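Local coordinates for protein protease LasA (Pseudomonas aeruginosa, PDB 3IT5) that cleaves glycine-rich peptides as a zinc metallopeptidase of family M23, cutting pentaglycine cross-links of staphylococcal cell walls and contributing to the degradation of host elastin, at residues A103-I106 against N107-L110; N150-D154 against C155-Y159. One frame throughout, in Å; residues are numbered along the deposited sequence.

The two contacts follow one another along the chain, neither nested nor crossed, and each is a local fold-back of a single continuous segment. Interaction 1 comes first: after strand 98-102 the chain turns at residues 103-106 and enters the short helix 106-109, on the side of the large antiparallel sheet where strand 75-83 carries His81. Interaction 2 lies later, where residues 150-159 close the loop that leads from strand 142-145 into strand 159-162 of the smaller four-stranded sheet. The centres of interactions 1 and 2 are about 26 Å apart, and they do not touch. Both nevertheless approach the zinc site, the first beside His81 and the second beside His23 and Asp36.

Interaction 1 of 2, residues A103-I106 against N107-L110; sequences AGNI and NTAL
Asn105, Ile106 and Asn107 show with Thr108 how an N-cap starts even a helix of a single turn. OD1 of Asn105 stands in for the carbonyl acceptor that a preceding turn would supply: it accepts from Thr108 N at 2.9 Å, a fairly straight bond (162°) with the donor above the amide plane. Thr108 OG1 donates to the same OD1, also at 2.9 Å, but in that plane and on a lone pair. Asn105 CG sits between the backbone N and the carbonyl carbon (chi1 64°), which brings OD1 to both donors. Asn107 CB packs 3.5 Å from this OD1. Ile106 lays CG1 3.6 Å from Leu110 CD1, while its CG2 crosses the Asn107 side chain at about a right angle, 3.6 Å from Asn107 OD1. Ala103 CB rests 3.8 Å from Ala109 CB, joining the residue just after strand 98-102 to the helix. Ala109 N bonds to Asn105 O, and Ala109 O accepts from ND1 of His81, a probable active-site residue, so the end of this helix, not its cap, touches the active site. A water accepts from Ile106 N at 3.1 Å and donates weakly to Asn107 OD1.

Interaction 2 of 2, residues N150-D154 against C155-Y159; sequences NYDND and CRRYY
Asp152 and Asp154 meet Arg156 and Arg157 in a salt-bridge network that illustrates how one tight turn can gather four charges. Asp152 lies near the guanidinium plane of Arg157, at its edge, with OD1 2.9 Å from NH1; the two flat groups are 27° apart. NH1 also makes a weak bond to Asp152 OD2. Asp154 instead comes over a face of that guanidinium, and OD2, 3.3 Å from Arg157 NH2, contributes charge without an N-H directed at it. A water bridges the pair, donating to Asp154 OD2 and accepting from Arg157 NH2. The same OD2 lies 3.0 Å from Arg156 NH1, at the edge of the second guanidinium, so Asp154 links both arginines. Its CG lies trans to the backbone N (chi1 -164°), which also lets OD1 accept from Arg156 N at 3.3 Å on the anti side, 31° out of the carboxylate plane.

Behind the charges, the backbone holds the turn. Asp154 O receives Tyr158 N at 2.8 Å, almost in line with the carbonyl, and Arg157 N from above the carbonyl plane. A second water donates to Asn153 O and Tyr158 O. Further out, Thr148 N bonds to Asp152 OD2 and so helps position the first carboxylate, while a disulfide ties Cys155 to Cys170. The whole loop bridges strands 142-145 and 159-162: Tyr158 packs on Ile144 of the former and on Phe35 of strand 34-38, and Tyr151 stacks on the zinc ligand His23, joining the small sheet to the metal-bearing one.

Interaction 1 of 2, residues A103-I106 against N107-L110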
loop_
_atom_site.group_PDB
_atom_site.type_symbol
_atom_site.label_atom_id
_atom_site.label_comp_id
_atom_site.label_asym_id
_atom_site.label_seq_id
_atom_site.Cartn_x
_atom_site.Cartn_y
_atom_site.Cartn_z
ATOM N N ALA A 103 7.645 -0.885 9.955
ATOM C CA ALA A 103 8.276 -1.254 11.224
ATOM C C ALA A 103 9.205 -2.464 11.115
ATOM O O ALA A 103 8.887 -3.453 10.447
ATOM C CB ALA A 103 7.212 -1.476 12.302
ATOM N N GLY A 104 10.360 -2.364 11.772
ATOM C CA GLY A 104 11.327 -3.467 11.844
ATOM C C GLY A 104 11.276 -4.221 13.162
ATOM O O GLY A 104 12.124 -5.077 13.431
ATOM N N ASN A 105 10.299 -3.878 13.998
ATOM C CA ASN A 105 10.030 -4.619 15.224
ATOM C C ASN A 105 8.533 -4.874 15.401
ATOM O O ASN A 105 7.712 -3.973 15.187
ATOM C CB ASN A 105 10.631 -3.921 16.450
ATOM C CG ASN A 105 10.011 -2.571 16.717
ATOM O OD1 ASN A 105 9.057 -2.466 17.488
ATOM N ND2 ASN A 105 10.536 -1.534 16.087
ATOM N N ILE A 106 8.193 -6.104 15.780
ATOM C CA ILE A 106 6.798 -6.547 15.893
ATOM C C ILE A 106 5.990 -5.703 16.885
ATOM O O ILE A 106 4.770 -5.583 16.775
ATOM C CB ILE A 106 6.717 -8.056 16.279
ATOM C CG1 ILE A 106 5.364 -8.650 15.864
ATOM C CG2 ILE A 106 7.005 -8.267 17.778
ATOM C CD1 ILE A 106 5.333 -10.177 15.795
ATOM N N ASN A 107 6.694 -5.122 17.852
ATOM C CA ASN A 107 6.078 -4.362 18.928
ATOM C C ASN A 107 5.397 -3.118 18.373
ATOM O O ASN A 107 4.212 -2.874 18.628
ATOM C CB ASN A 107 7.142 -3.999 19.974
ATOM C CG ASN A 107 8.164 -5.123 20.187
ATOM O OD1 ASN A 107 8.851 -5.553 19.249
ATOM N ND2 ASN A 107 8.263 -5.600 21.412
ATOM N N THR A 108 6.157 -2.346 17.603
ATOM C CA THR A 108 5.622 -1.177 16.914
ATOM C C THR A 108 4.689 -1.622 15.791
ATOM O O THR A 108 3.595 -1.076 15.644
ATOM C CB THR A 108 6.743 -0.282 16.373
ATOM O OG1 THR A 108 7.654 0.019 17.440
ATOM C CG2 THR A 108 6.178 1.020 15.807
ATOM N N ALA A 109 5.115 -2.635 15.034
ATOM C CA ALA A 109 4.335 -3.186 13.921
ATOM C C ALA A 109 2.879 -3.485 14.276
ATOM O O ALA A 109 1.988 -3.403 13.423
ATOM C CB ALA A 109 5.014 -4.438 13.366
ATOM N N LEU A 110 2.643 -3.826 15.538
ATOM C CA LEU A 110 1.306 -4.177 15.984
ATOM C C LEU A 110 0.861 -3.300 17.154
ATOM O O LEU A 110 0.318 -3.798 18.134
ATOM C CB LEU A 110 1.236 -5.674 16.341
ATOM C CG LEU A 110 1.656 -6.678 15.257
ATOM C CD1 LEU A 110 1.824 -8.054 15.847
ATOM C CD2 LEU A 110 0.674 -6.717 14.077
HETATM O O HOH W 1 10.309 -7.903 17.124
#

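Interaction 2 of 2, residues N150-D154 against C155-Y159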
loop_
_atom_site.group_PDB
_atom_site.type_symbol
_atom_site.label_atom_id
_atom_site.label_comp_id
_atom_site.label_asym_id
_atom_site.label_seq_id
_atom_site.Cartn_x
_atom_site.Cartn_y
_atom_site.Cartn_z
ATOM N N ASN A 150 -8.368 -14.469 0.050
ATOM C CA ASN A 150 -7.481 -13.561 0.767
ATOM C C ASN A 150 -6.046 -14.046 0.650
ATOM O O ASN A 150 -5.757 -15.220 0.905
ATOM C CB ASN A 150 -7.880 -13.430 2.240
ATOM C CG ASN A 150 -8.975 -12.401 2.461
ATOM O OD1 ASN A 150 -8.701 -11.258 2.825
ATOM N ND2 ASN A 150 -10.222 -12.806 2.248
ATOM N N TYR A 151 -5.167 -13.139 0.226
ATOM C CA TYR A 151 -3.741 -13.426 0.012
ATOM C C TYR A 151 -3.425 -14.294 -1.216
ATOM O O TYR A 151 -2.280 -14.718 -1.387
ATOM C CB TYR A 151 -3.084 -14.025 1.272
ATOM C CG TYR A 151 -3.047 -13.109 2.479
ATOM C CD1 TYR A 151 -3.938 -13.284 3.542
ATOM C CD2 TYR A 151 -2.111 -12.075 2.569
ATOM C CE1 TYR A 151 -3.902 -12.451 4.662
ATOM C CE2 TYR A 151 -2.067 -11.238 3.680
ATOM C CZ TYR A 151 -2.960 -11.428 4.724
ATOM O OH TYR A 151 -2.913 -10.587 5.823
ATOM N N ASP A 152 -4.417 -14.558 -2.071
ATOM C CA ASP A 152 -4.160 -15.290 -3.321
ATOM C C ASP A 152 -3.091 -14.555 -4.130
ATOM O O ASP A 152 -3.199 -13.348 -4.360
ATOM C CB ASP A 152 -5.442 -15.477 -4.146
ATOM C CG ASP A 152 -5.214 -16.279 -5.433
ATOM O OD1 ASP A 152 -4.339 -17.176 -5.454
ATOM O OD2 ASP A 152 -5.927 -16.018 -6.429
ATOM N N ASN A 153 -2.054 -15.286 -4.531
ATOM C CA ASN A 153 -0.904 -14.695 -5.219
ATOM C C ASN A 153 -0.515 -15.425 -6.501
ATOM O O ASN A 153 0.538 -15.151 -7.087
ATOM C CB ASN A 153 0.299 -14.587 -4.272
ATOM C CG ASN A 153 0.679 -15.920 -3.641
ATOM O OD1 ASN A 153 0.521 -16.983 -4.245
ATOM N ND2 ASN A 153 1.192 -15.861 -2.418
ATOM N N ASP A 154 -1.363 -16.367 -6.912
ATOM C CA ASP A 154 -1.227 -17.045 -8.194
ATOM C C ASP A 154 -1.269 -15.975 -9.280
ATOM O O ASP A 154 -2.257 -15.249 -9.399
ATOM C CB ASP A 154 -2.379 -18.044 -8.379
ATOM C CG ASP A 154 -2.119 -19.063 -9.484
ATOM O OD1 ASP A 154 -1.514 -18.707 -10.524
ATOM O OD2 ASP A 154 -2.548 -20.226 -9.313
ATOM N N CYS A 155 -0.189 -15.879 -10.057
ATOM C CA CYS A 155 -0.021 -14.804 -11.047
ATOM C C CYS A 155 -1.049 -14.847 -12.190
ATOM O O CYS A 155 -1.186 -13.887 -12.957
ATOM C CB CYS A 155 1.416 -14.775 -11.592
ATOM S SG CYS A 155 1.879 -13.179 -12.333
ATOM N N ARG A 156 -1.773 -15.958 -12.287
ATOM C CA ARG A 156 -2.878 -16.093 -13.231
ATOM C C ARG A 156 -4.139 -15.357 -12.758
ATOM O O ARG A 156 -4.945 -14.914 -13.578
ATOM C CB ARG A 156 -3.178 -17.574 -13.480
ATOM C CG ARG A 156 -2.231 -18.226 -14.480
ATOM C CD ARG A 156 -1.920 -19.678 -14.144
ATOM N NE ARG A 156 -3.070 -20.568 -14.293
ATOM C CZ ARG A 156 -3.590 -21.308 -13.317
ATOM N NH1 ARG A 156 -3.066 -21.286 -12.100
ATOM N NH2 ARG A 156 -4.632 -22.091 -13.564
ATOM N N ARG A 157 -4.298 -15.221 -11.442
ATOM C CA ARG A 157 -5.481 -14.573 -10.859
ATOM C C ARG A 157 -5.168 -13.214 -10.236
ATOM O O ARG A 157 -5.955 -12.275 -10.362
ATOM C CB ARG A 157 -6.138 -15.473 -9.811
ATOM C CG ARG A 157 -6.474 -16.869 -10.305
ATOM C CD ARG A 157 -7.121 -17.687 -9.206
ATOM N NE ARG A 157 -6.715 -19.088 -9.294
ATOM C CZ ARG A 157 -5.957 -19.710 -8.396
ATOM N NH1 ARG A 157 -5.531 -19.072 -7.312
ATOM N NH2 ARG A 157 -5.639 -20.984 -8.578
ATOM N N TYR A 158 -4.030 -13.129 -9.552
ATOM C CA TYR A 158 -3.575 -11.881 -8.943
ATOM C C TYR A 158 -2.379 -11.343 -9.709
ATOM O O TYR A 158 -1.375 -12.042 -9.873
ATOM C CB TYR A 158 -3.197 -12.091 -7.473
ATOM C CG TYR A 158 -2.695 -10.837 -6.786
ATOM C CD1 TYR A 158 -3.573 -9.813 -6.442
ATOM C CD2 TYR A 158 -1.341 -10.673 -6.486
ATOM C CE1 TYR A 158 -3.122 -8.658 -5.819
ATOM C CE2 TYR A 158 -0.878 -9.518 -5.860
ATOM C CZ TYR A 158 -1.782 -8.516 -5.525
ATOM O OH TYR A 158 -1.351 -7.370 -4.901
ATOM N N TYR A 159 -2.486 -10.100 -10.170
ATOM C CA TYR A 159 -1.418 -9.478 -10.944
ATOM C C TYR A 159 -1.524 -7.956 -11.003
ATOM O O TYR A 159 -2.599 -7.381 -10.808
ATOM C CB TYR A 159 -1.374 -10.059 -12.369
ATOM C CG TYR A 159 -2.704 -10.024 -13.101
ATOM C CD1 TYR A 159 -3.102 -8.895 -13.815
ATOM C CD2 TYR A 159 -3.563 -11.124 -13.078
ATOM C CE1 TYR A 159 -4.322 -8.858 -14.490
ATOM C CE2 TYR A 159 -4.783 -11.099 -13.743
ATOM C CZ TYR A 159 -5.157 -9.963 -14.446
ATOM O OH TYR A 159 -6.371 -9.932 -15.100
HETATM O O HOH W 2 0.771 -12.602 -8.611
HETATM O O HOH W 3 -3.268 -21.948 -7.299
#